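Local coordinates for protein alpha-L-rhamnosidase (Aspergillus terreus, PDB 6GSZ) that probably hydrolyses terminal non-reducing alpha-L-rhamnose residues in alpha-L-rhamnosides, as a calcium-binding glycoside hydrolase, at residues F640-M651 / D666-A674; E711-L719 / V767-I775. All coordinates share one frame; numbering follows the deposited sequence.

Contact 1 of 2, residues F640-M651 / D666-A674; sequences FQKAWITSNGTM and DLFPSAEQA. With CA (calcium ion), chain Q; NAG (2-acetamido-2-deoxy-beta-D-glucopyranose), chain G; MAN (alpha-D-mannopyranose), chain C.
Gln-641, in the last turns of helix 623-644, faces Phe-668, and Gly-649, which closes a type I turn from Thr-646, faces Gln-673 at the start of helix 671-687. Gln-641 NE2 gives a nearly straight bond to Leu-667 O (2.9 Å, 171°). It lands well above the carbonyl plane, and the amide slides past Pro-669. Leu-667 CD1 sits over the centre of the Phe-640 ring, a CH-pi contact 3.8 Å from the centroid. The Phe-668 ring has Gly-649 O at its edge. Ile-645 CD1 and Met-651 SD reach it obliquely, the sulfur 3.7 Å from Phe-668 CZ in a Met-aromatic contact. The bent Met-651 chain (chi2 -52°) brings SD there. Gln-673 lies against Gly-649, with Gln-673 OE1 3.3 Å from Gly-649 CA. Gln-673 NE2 donates to Ser-647 O at 3.2 Å. One water bridges Gly-649 O and Gln-673 O. Sugar marks both loops: Asn-648 carries an N-linked NAG, whose O7 accepts from Asn-648 N, while Asp-666 O and a mannose share a calcium ion. Phe-668 O accepts from O4 of that mannose. The arrangement joins two interhelical loops at the glycosylated rim of an alpha-helical glycosidase domain.

Contact 2 of 2, residues E711-L719 / V767-I775; sequences ESDAFYSML and VGSWLHEVI
An aromatic cluster of Phe-715, Tyr-716 and Trp-770 fills the interface between helix 712-719 and helix 768-775. The two short axes approach to 12.5 Å, and their directions differ by 137°. Trp-770 is the knob. Its indole enters a hole formed by Ser-712, Phe-715, Tyr-716 and Leu-719. With CG anti to the backbone N (chi1 -164°), the indole reaches across to the other helix.

Phe-715 turns an edge to one indole face. Phe-715 CD2 is 3.4 Å from Trp-770 CD2, and the planes of the phenyl and the five-membered ring meet at 64°. The opposite indole face is covered within its own helix by Val-774 CB. The far end of the indole then acts as an edge itself. Trp-770 CH2 points at the middle of the Tyr-716 ring, 3.8 Å from Tyr-716 CE2, in a second T-shaped pair. Ser-712 CB lies near the indole plane, at its edge.

Aliphatic side chains pack against the rings at several points. Val-767 CG2 meets the edge of Phe-715, 3.8 Å from Phe-715 CZ. Leu-719 CD2 is shared: it lies 3.7 Å from Leu-771 CD2 and also touches Trp-770 CZ3 and Ile-775 CD1. Ile-775 CG1 meets the Tyr-716 ring obliquely, 3.5 Å from Tyr-716 OH.

The buried polar ends find partners outside the two helices. Tyr-716 OH is hydrogen-bonded to Val-793 O. Trp-770 NE1 and Ser-712 OG are both hydrogen-bonded to Ser-707 OG, on helix 699-708. A wider pi-type turn at 771-775 leaves Trp-770 O accepting from both Val-774 N and Ile-775 N. The result is a knob-into-hole contact with edge-to-face ring pairs, between two helices of the 6-hairpin glycosidase domain on the side that meets the C-terminal beta region.

In the fold
Both contacts belong to the 6-hairpin glycosidase domain, and contact 1 closes before contact 2 opens along the chain. Their centres are 25 Å apart. Their nearest atoms are about 9 Å apart, so they do not touch. Helix 671-687 begins in contact 1, and its Lys-679 forms a salt bridge with Glu-711 of contact 2. Asp-666 of contact 1 forms one with Lys-708, at the end of helix 699-708, which also carries Ser-707, the partner of Trp-770. The centre of contact 1 is about 37 Å from the chain centre. That of contact 2 is about 24 Å from the chain centre, and all nine of its touching residues are buried. Neither includes a residue of the glucose-binding pocket.

Contact 1 of 2, residues F640-M651 / D666-A674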
loop_
_atom_site.group_PDB
_atom_site.type_symbol
_atom_site.label_atom_id
_atom_site.label_comp_id
_atom_site.label_asym_id
_atom_site.label_seq_id
_atom_site.Cartn_x
_atom_site.Cartn_y
_atom_site.Cartn_z
ATOM N N PHE A 640 23.629 22.086 13.069
ATOM C CA PHE A 640 22.467 22.566 12.321
ATOM C C PHE A 640 22.248 24.057 12.556
ATOM O O PHE A 640 22.043 24.850 11.614
ATOM C CB PHE A 640 21.207 21.746 12.597
ATOM C CG PHE A 640 20.022 22.210 11.798
ATOM C CD1 PHE A 640 19.227 23.249 12.248
ATOM C CD2 PHE A 640 19.696 21.619 10.581
ATOM C CE1 PHE A 640 18.160 23.704 11.505
ATOM C CE2 PHE A 640 18.635 22.095 9.841
ATOM C CZ PHE A 640 17.890 23.142 10.278
ATOM N N GLN A 641 22.271 24.438 13.838
ATOM C CA GLN A 641 22.088 25.836 14.246
ATOM C C GLN A 641 23.178 26.726 13.635
ATOM O O GLN A 641 22.869 27.779 13.043
ATOM C CB GLN A 641 22.057 25.924 15.771
ATOM C CG GLN A 641 20.816 25.267 16.361
ATOM C CD GLN A 641 20.918 25.014 17.845
ATOM O OE1 GLN A 641 21.943 25.288 18.468
ATOM N NE2 GLN A 641 19.863 24.425 18.389
ATOM N N LYS A 642 24.438 26.297 13.757
ATOM C CA LYS A 642 25.544 27.066 13.202
ATOM C C LYS A 642 25.373 27.285 11.698
ATOM O O LYS A 642 25.697 28.355 11.189
ATOM C CB LYS A 642 26.879 26.376 13.482
ATOM C CG LYS A 642 27.325 26.459 14.932
ATOM C CD LYS A 642 28.392 25.460 15.322
ATOM C CE LYS A 642 29.728 25.704 14.669
ATOM N NZ LYS A 642 30.725 24.730 15.193
ATOM N N ALA A 643 24.907 26.246 10.995
ATOM C CA ALA A 643 24.815 26.314 9.549
ATOM C C ALA A 643 23.610 27.136 9.053
ATOM O O ALA A 643 23.735 27.841 8.033
ATOM C CB ALA A 643 24.768 24.915 8.987
ATOM N N TRP A 644 22.452 27.038 9.730
ATOM C CA TRP A 644 21.172 27.412 9.142
ATOM C C TRP A 644 20.338 28.401 9.957
ATOM O O TRP A 644 19.333 28.891 9.446
ATOM C CB TRP A 644 20.329 26.156 8.857
ATOM C CG TRP A 644 21.030 25.184 7.956
ATOM C CD1 TRP A 644 21.394 23.915 8.279
ATOM C CD2 TRP A 644 21.494 25.403 6.600
ATOM N NE1 TRP A 644 22.003 23.307 7.221
ATOM C CE2 TRP A 644 22.119 24.204 6.194
ATOM C CE3 TRP A 644 21.478 26.487 5.708
ATOM C CZ2 TRP A 644 22.655 24.030 4.921
ATOM C CZ3 TRP A 644 22.012 26.314 4.446
ATOM C CH2 TRP A 644 22.633 25.122 4.081
ATOM N N ILE A 645 20.724 28.689 11.202
ATOM C CA ILE A 645 19.927 29.566 12.071
ATOM C C ILE A 645 20.823 30.717 12.532
ATOM O O ILE A 645 21.909 30.480 13.097
ATOM C CB ILE A 645 19.331 28.822 13.277
ATOM C CG1 ILE A 645 18.590 27.555 12.865
ATOM C CG2 ILE A 645 18.411 29.763 14.016
ATOM C CD1 ILE A 645 17.880 26.830 13.954
ATOM N N THR A 646 20.387 31.953 12.279
ATOM C CA THR A 646 21.171 33.112 12.737
ATOM C C THR A 646 21.119 33.188 14.263
ATOM O O THR A 646 20.256 32.582 14.883
ATOM C CB THR A 646 20.638 34.427 12.148
ATOM O OG1 THR A 646 19.343 34.709 12.683
ATOM C CG2 THR A 646 20.542 34.371 10.648
ATOM N N SER A 647 22.001 34.009 14.835
ATOM C CA SER A 647 22.094 34.133 16.282
ATOM C C SER A 647 20.741 34.522 16.893
ATOM O O SER A 647 20.399 34.008 17.962
ATOM C CB SER A 647 23.175 35.100 16.679
ATOM O OG SER A 647 22.871 36.397 16.204
ATOM N N ASN A 648 19.982 35.384 16.216
ATOM C CA ASN A 648 18.690 35.837 16.733
ATOM C C ASN A 648 17.525 34.893 16.408
ATOM O O ASN A 648 16.374 35.218 16.711
ATOM C CB ASN A 648 18.344 37.265 16.303
ATOM C CG ASN A 648 18.034 37.437 14.838
ATOM O OD1 ASN A 648 17.760 36.485 14.118
ATOM N ND2 ASN A 648 18.043 38.683 14.403
ATOM N N GLY A 649 17.781 33.752 15.757
ATOM C CA GLY A 649 16.748 32.740 15.578
ATOM C C GLY A 649 16.066 32.741 14.211
ATOM O O GLY A 649 14.989 32.151 14.100
ATOM N N THR A 650 16.631 33.464 13.227
ATOM C CA THR A 650 16.098 33.530 11.870
ATOM C C THR A 650 16.660 32.390 11.008
ATOM O O THR A 650 17.841 32.108 11.038
ATOM C CB THR A 650 16.447 34.884 11.230
ATOM O OG1 THR A 650 15.999 35.919 12.109
ATOM C CG2 THR A 650 15.815 35.053 9.868
ATOM N N MET A 651 15.782 31.734 10.243
ATOM C CA MET A 651 16.236 30.678 9.353
ATOM C C MET A 651 16.921 31.287 8.118
ATOM O O MET A 651 16.526 32.369 7.648
ATOM C CB MET A 651 15.053 29.837 8.887
ATOM C CG MET A 651 14.395 29.055 10.017
ATOM S SD MET A 651 15.509 28.049 11.026
ATOM C CE MET A 651 16.235 27.030 9.759
ATOM N N ASP A 666 12.367 20.201 16.410
ATOM C CA ASP A 666 12.819 20.803 17.698
ATOM C C ASP A 666 14.315 21.163 17.627
ATOM O O ASP A 666 15.124 20.781 18.479
ATOM C CB ASP A 666 12.495 19.891 18.887
ATOM C CG ASP A 666 11.021 19.676 19.140
ATOM O OD1 ASP A 666 10.278 20.682 19.198
ATOM O OD2 ASP A 666 10.627 18.511 19.334
ATOM N N LEU A 667 14.684 21.952 16.608
ATOM C CA LEU A 667 16.088 22.256 16.327
ATOM C C LEU A 667 16.499 23.686 16.734
ATOM O O LEU A 667 17.650 24.033 16.556
ATOM C CB LEU A 667 16.367 22.056 14.825
ATOM C CG LEU A 667 16.096 20.637 14.318
ATOM C CD1 LEU A 667 16.441 20.495 12.846
ATOM C CD2 LEU A 667 16.867 19.614 15.135
ATOM N N PHE A 668 15.581 24.481 17.300
ATOM C CA PHE A 668 15.931 25.839 17.769
ATOM C C PHE A 668 16.647 25.705 19.103
ATOM O O PHE A 668 16.432 24.742 19.836
ATOM C CB PHE A 668 14.693 26.738 17.878
ATOM C CG PHE A 668 14.174 27.186 16.542
ATOM C CD1 PHE A 668 14.691 28.301 15.908
ATOM C CD2 PHE A 668 13.205 26.442 15.878
ATOM C CE1 PHE A 668 14.263 28.661 14.638
ATOM C CE2 PHE A 668 12.778 26.824 14.619
ATOM C CZ PHE A 668 13.274 27.949 14.019
ATOM N N PRO A 669 17.547 26.643 19.438
ATOM C CA PRO A 669 18.273 26.561 20.706
ATOM C C PRO A 669 17.470 26.882 21.969
ATOM O O PRO A 669 17.973 26.652 23.050
ATOM C CB PRO A 669 19.416 27.562 20.514
ATOM C CG PRO A 669 18.924 28.546 19.510
ATOM C CD PRO A 669 17.986 27.768 18.596
ATOM N N SER A 670 16.255 27.396 21.822
ATOM C CA SER A 670 15.435 27.690 22.980
ATOM C C SER A 670 13.962 27.633 22.596
ATOM O O SER A 670 13.596 27.818 21.424
ATOM C CB SER A 670 15.747 29.056 23.564
ATOM O OG SER A 670 15.212 30.092 22.777
ATOM N N ALA A 671 13.128 27.365 23.610
ATOM C CA ALA A 671 11.684 27.303 23.429
ATOM C C ALA A 671 11.200 28.665 22.913
ATOM O O ALA A 671 10.243 28.745 22.128
ATOM C CB ALA A 671 11.019 26.936 24.726
ATOM N N GLU A 672 11.829 29.745 23.401
ATOM C CA GLU A 672 11.481 31.119 22.979
ATOM C C GLU A 672 11.714 31.449 21.448
ATOM O O GLU A 672 11.000 32.185 20.645
ATOM C CB GLU A 672 12.165 32.104 23.934
ATOM C CG GLU A 672 11.602 32.051 25.359
ATOM C CD GLU A 672 11.972 30.844 26.228
ATOM O OE1 GLU A 672 13.058 30.230 26.012
ATOM O OE2 GLU A 672 11.170 30.521 27.157
ATOM N N GLN A 673 12.870 30.953 21.017
ATOM C CA GLN A 673 13.241 31.126 19.585
ATOM C C GLN A 673 12.304 30.275 18.727
ATOM O O GLN A 673 11.943 30.731 17.643
ATOM C CB GLN A 673 14.720 30.794 19.353
ATOM C CG GLN A 673 15.652 31.900 19.833
ATOM C CD GLN A 673 16.928 31.962 19.038
ATOM O OE1 GLN A 673 17.319 30.997 18.377
ATOM N NE2 GLN A 673 17.592 33.112 19.112
ATOM N N ALA A 674 11.930 29.080 19.221
ATOM C CA ALA A 674 10.982 28.243 18.493
ATOM C C ALA A 674 9.611 28.925 18.450
ATOM O O ALA A 674 8.980 29.003 17.414
ATOM C CB ALA A 674 10.884 26.875 19.119
HETATM CA CA CA Q . 16.221 19.546 20.120
HETATM C C1 NAG G . 18.028 39.137 13.032
HETATM C C2 NAG G . 19.116 38.467 12.112
HETATM C C3 NAG G . 18.843 38.789 10.604
HETATM C C4 NAG G . 17.369 38.772 10.220
HETATM C C5 NAG G . 16.561 39.601 11.213
HETATM C C6 NAG G . 15.063 39.503 10.980
HETATM C C7 NAG G . 21.239 38.012 13.382
HETATM C C8 NAG G . 22.696 38.338 13.614
HETATM N N2 NAG G . 20.517 38.792 12.512
HETATM O O3 NAG G . 19.375 37.841 9.683
HETATM O O4 NAG G . 17.189 39.190 8.845
HETATM O O5 NAG G . 16.741 39.047 12.505
HETATM O O6 NAG G . 14.408 40.400 11.887
HETATM O O7 NAG G . 20.785 37.062 13.959
HETATM C C1 MAN C . 13.563 20.116 23.802
HETATM C C2 MAN C . 14.796 19.687 22.976
HETATM C C3 MAN C . 15.716 20.940 22.904
HETATM C C4 MAN C . 14.957 22.220 22.477
HETATM C C5 MAN C . 13.716 22.441 23.352
HETATM C C6 MAN C . 12.917 23.704 22.992
HETATM O O2 MAN C . 14.499 19.035 21.667
HETATM O O3 MAN C . 16.865 20.662 22.060
HETATM O O4 MAN C . 15.743 23.422 22.618
HETATM O O5 MAN C . 12.904 21.273 23.245
HETATM O O6 MAN C . 12.674 23.800 21.580
HETATM O O HOH W 1 19.913 30.864 17.292
HETATM O O HOH W 2 13.145 32.527 16.094
HETATM O O HOH W 3 17.261 22.071 19.784
HETATM O O HOH W 4 15.092 17.912 18.922
HETATM O O HOH W 5 16.640 17.544 21.486
HETATM O O HOH W 6 18.102 18.917 19.584
#

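Contact 2 of 2, residues E711-L719 / V767-I775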
loop_
_atom_site.group_PDB
_atom_site.type_symbol
_atom_site.label_atom_id
_atom_site.label_comp_id
_atom_site.label_asym_id
_atom_site.label_seq_id
_atom_site.Cartn_x
_atom_site.Cartn_y
_atom_site.Cartn_z
ATOM N N GLU A 711 -1.432 26.610 16.695
ATOM C CA GLU A 711 -1.870 27.405 15.559
ATOM C C GLU A 711 -2.760 26.584 14.612
ATOM O O GLU A 711 -2.676 26.758 13.385
ATOM C CB GLU A 711 -0.658 27.974 14.841
ATOM C CG GLU A 711 0.236 28.821 15.727
ATOM C CD GLU A 711 -0.280 30.202 16.072
ATOM O OE1 GLU A 711 -1.300 30.637 15.466
ATOM O OE2 GLU A 711 0.379 30.863 16.920
ATOM N N SER A 712 -3.620 25.720 15.164
ATOM C CA SER A 712 -4.556 24.970 14.346
ATOM C C SER A 712 -5.461 25.879 13.502
ATOM O O SER A 712 -5.841 25.490 12.414
ATOM C CB SER A 712 -5.382 23.965 15.145
ATOM O OG SER A 712 -4.572 22.952 15.715
ATOM N N ASP A 713 -5.878 27.043 14.003
ATOM C CA ASP A 713 -6.771 27.931 13.227
ATOM C C ASP A 713 -6.105 28.364 11.918
ATOM O O ASP A 713 -6.764 28.395 10.874
ATOM C CB ASP A 713 -7.165 29.168 14.047
ATOM C CG ASP A 713 -8.158 28.826 15.124
ATOM O OD1 ASP A 713 -9.009 27.928 14.941
ATOM O OD2 ASP A 713 -8.084 29.501 16.155
ATOM N N ALA A 714 -4.800 28.642 11.949
ATOM C CA ALA A 714 -4.069 28.985 10.732
ATOM C C ALA A 714 -4.122 27.829 9.723
ATOM O O ALA A 714 -4.294 28.054 8.543
ATOM C CB ALA A 714 -2.633 29.362 11.046
ATOM N N PHE A 715 -3.976 26.601 10.207
ATOM C CA PHE A 715 -3.969 25.464 9.280
ATOM C C PHE A 715 -5.376 25.263 8.728
ATOM O O PHE A 715 -5.534 24.922 7.560
ATOM C CB PHE A 715 -3.414 24.170 9.893
ATOM C CG PHE A 715 -3.137 23.155 8.805
ATOM C CD1 PHE A 715 -2.115 23.393 7.898
ATOM C CD2 PHE A 715 -3.905 22.020 8.662
ATOM C CE1 PHE A 715 -1.875 22.493 6.867
ATOM C CE2 PHE A 715 -3.635 21.092 7.656
ATOM C CZ PHE A 715 -2.613 21.336 6.769
ATOM N N TYR A 716 -6.400 25.399 9.583
ATOM C CA TYR A 716 -7.773 25.307 9.088
ATOM C C TYR A 716 -7.973 26.299 7.927
ATOM O O TYR A 716 -8.696 25.996 6.949
ATOM C CB TYR A 716 -8.792 25.550 10.206
ATOM C CG TYR A 716 -9.266 24.329 10.959
ATOM C CD1 TYR A 716 -10.001 23.312 10.353
ATOM C CD2 TYR A 716 -9.037 24.210 12.311
ATOM C CE1 TYR A 716 -10.467 22.222 11.076
ATOM C CE2 TYR A 716 -9.520 23.136 13.054
ATOM C CZ TYR A 716 -10.257 22.143 12.449
ATOM O OH TYR A 716 -10.752 21.091 13.174
ATOM N N SER A 717 -7.407 27.505 8.060
ATOM C CA SER A 717 -7.571 28.514 7.002
ATOM C C SER A 717 -6.870 28.046 5.722
ATOM O O SER A 717 -7.403 28.257 4.643
ATOM C CB SER A 717 -7.102 29.865 7.447
ATOM O OG SER A 717 -7.925 30.350 8.498
ATOM N N MET A 718 -5.684 27.416 5.855
ATOM C CA MET A 718 -5.030 26.813 4.685
ATOM C C MET A 718 -5.903 25.705 4.091
ATOM O O MET A 718 -6.081 25.627 2.856
ATOM C CB MET A 718 -3.677 26.207 5.066
ATOM C CG MET A 718 -2.704 27.205 5.637
ATOM S SD MET A 718 -1.033 26.536 5.790
ATOM C CE MET A 718 -0.544 26.593 4.086
ATOM N N LEU A 719 -6.438 24.841 4.939
ATOM C CA LEU A 719 -7.205 23.673 4.483
ATOM C C LEU A 719 -8.478 24.083 3.746
ATOM O O LEU A 719 -8.876 23.395 2.801
ATOM C CB LEU A 719 -7.521 22.780 5.682
ATOM C CG LEU A 719 -8.253 21.479 5.380
ATOM C CD1 LEU A 719 -7.407 20.584 4.480
ATOM C CD2 LEU A 719 -8.617 20.753 6.653
ATOM N N VAL A 767 -1.803 15.189 4.068
ATOM C CA VAL A 767 -2.672 15.998 4.932
ATOM C C VAL A 767 -3.731 15.131 5.622
ATOM O O VAL A 767 -4.291 15.544 6.644
ATOM C CB VAL A 767 -3.324 17.163 4.166
ATOM C CG1 VAL A 767 -4.391 16.688 3.200
ATOM C CG2 VAL A 767 -3.880 18.211 5.118
ATOM N N GLY A 768 -4.004 13.911 5.144
ATOM C CA GLY A 768 -5.007 13.054 5.721
ATOM C C GLY A 768 -4.774 12.822 7.204
ATOM O O GLY A 768 -5.736 12.744 7.997
ATOM N N SER A 769 -3.515 12.661 7.605
ATOM C CA SER A 769 -3.213 12.427 9.029
ATOM C C SER A 769 -3.669 13.577 9.913
ATOM O O SER A 769 -3.972 13.341 11.076
ATOM C CB SER A 769 -1.751 12.124 9.270
ATOM O OG SER A 769 -0.914 13.192 8.904
ATOM N N TRP A 770 -3.664 14.796 9.374
ATOM C CA TRP A 770 -4.147 15.941 10.158
ATOM C C TRP A 770 -5.669 15.840 10.309
ATOM O O TRP A 770 -6.242 16.160 11.374
ATOM C CB TRP A 770 -3.730 17.272 9.527
ATOM C CG TRP A 770 -3.848 18.447 10.447
ATOM C CD1 TRP A 770 -2.888 18.864 11.309
ATOM C CD2 TRP A 770 -4.940 19.372 10.532
ATOM N NE1 TRP A 770 -3.333 19.961 11.983
ATOM C CE2 TRP A 770 -4.594 20.280 11.559
ATOM C CE3 TRP A 770 -6.188 19.502 9.908
ATOM C CZ2 TRP A 770 -5.430 21.330 11.927
ATOM C CZ3 TRP A 770 -7.010 20.541 10.282
ATOM C CH2 TRP A 770 -6.630 21.447 11.271
ATOM N N LEU A 771 -6.370 15.442 9.252
ATOM C CA LEU A 771 -7.813 15.195 9.356
ATOM C C LEU A 771 -8.098 14.151 10.440
ATOM O O LEU A 771 -8.972 14.316 11.294
ATOM C CB LEU A 771 -8.384 14.729 8.021
ATOM C CG LEU A 771 -8.104 15.600 6.797
ATOM C CD1 LEU A 771 -8.789 15.033 5.557
ATOM C CD2 LEU A 771 -8.423 17.041 6.919
ATOM N N HIS A 772 -7.308 13.092 10.460
ATOM C CA HIS A 772 -7.540 11.993 11.384
ATOM C C HIS A 772 -7.240 12.436 12.821
ATOM O O HIS A 772 -7.993 12.056 13.757
ATOM C CB HIS A 772 -6.679 10.760 11.037
ATOM C CG HIS A 772 -6.841 10.237 9.642
ATOM N ND1 HIS A 772 -5.785 9.636 8.996
ATOM C CD2 HIS A 772 -7.899 10.219 8.798
ATOM C CE1 HIS A 772 -6.223 9.259 7.799
ATOM N NE2 HIS A 772 -7.515 9.599 7.647
ATOM N N GLU A 773 -6.058 13.046 13.002
ATOM C CA GLU A 773 -5.502 13.231 14.359
ATOM C C GLU A 773 -5.955 14.532 15.029
ATOM O O GLU A 773 -5.958 14.597 16.254
ATOM C CB GLU A 773 -3.974 13.250 14.340
ATOM C CG GLU A 773 -3.362 11.958 13.805
ATOM C CD GLU A 773 -1.841 11.924 13.892
ATOM O OE1 GLU A 773 -1.242 12.819 14.551
ATOM O OE2 GLU A 773 -1.249 11.051 13.233
ATOM N N VAL A 774 -6.281 15.553 14.256
ATOM C CA VAL A 774 -6.579 16.858 14.823
ATOM C C VAL A 774 -8.072 17.166 14.672
ATOM O O VAL A 774 -8.750 17.452 15.661
ATOM C CB VAL A 774 -5.675 17.961 14.236
ATOM C CG1 VAL A 774 -6.037 19.291 14.827
ATOM C CG2 VAL A 774 -4.203 17.663 14.502
ATOM N N ILE A 775 -8.621 17.083 13.461
ATOM C CA ILE A 775 -10.096 17.246 13.304
ATOM C C ILE A 775 -10.795 16.088 14.026
ATOM O O ILE A 775 -11.728 16.292 14.810
ATOM C CB ILE A 775 -10.545 17.331 11.837
ATOM C CG1 ILE A 775 -9.817 18.447 11.079
ATOM C CG2 ILE A 775 -12.062 17.507 11.777
ATOM C CD1 ILE A 775 -10.255 18.583 9.638
#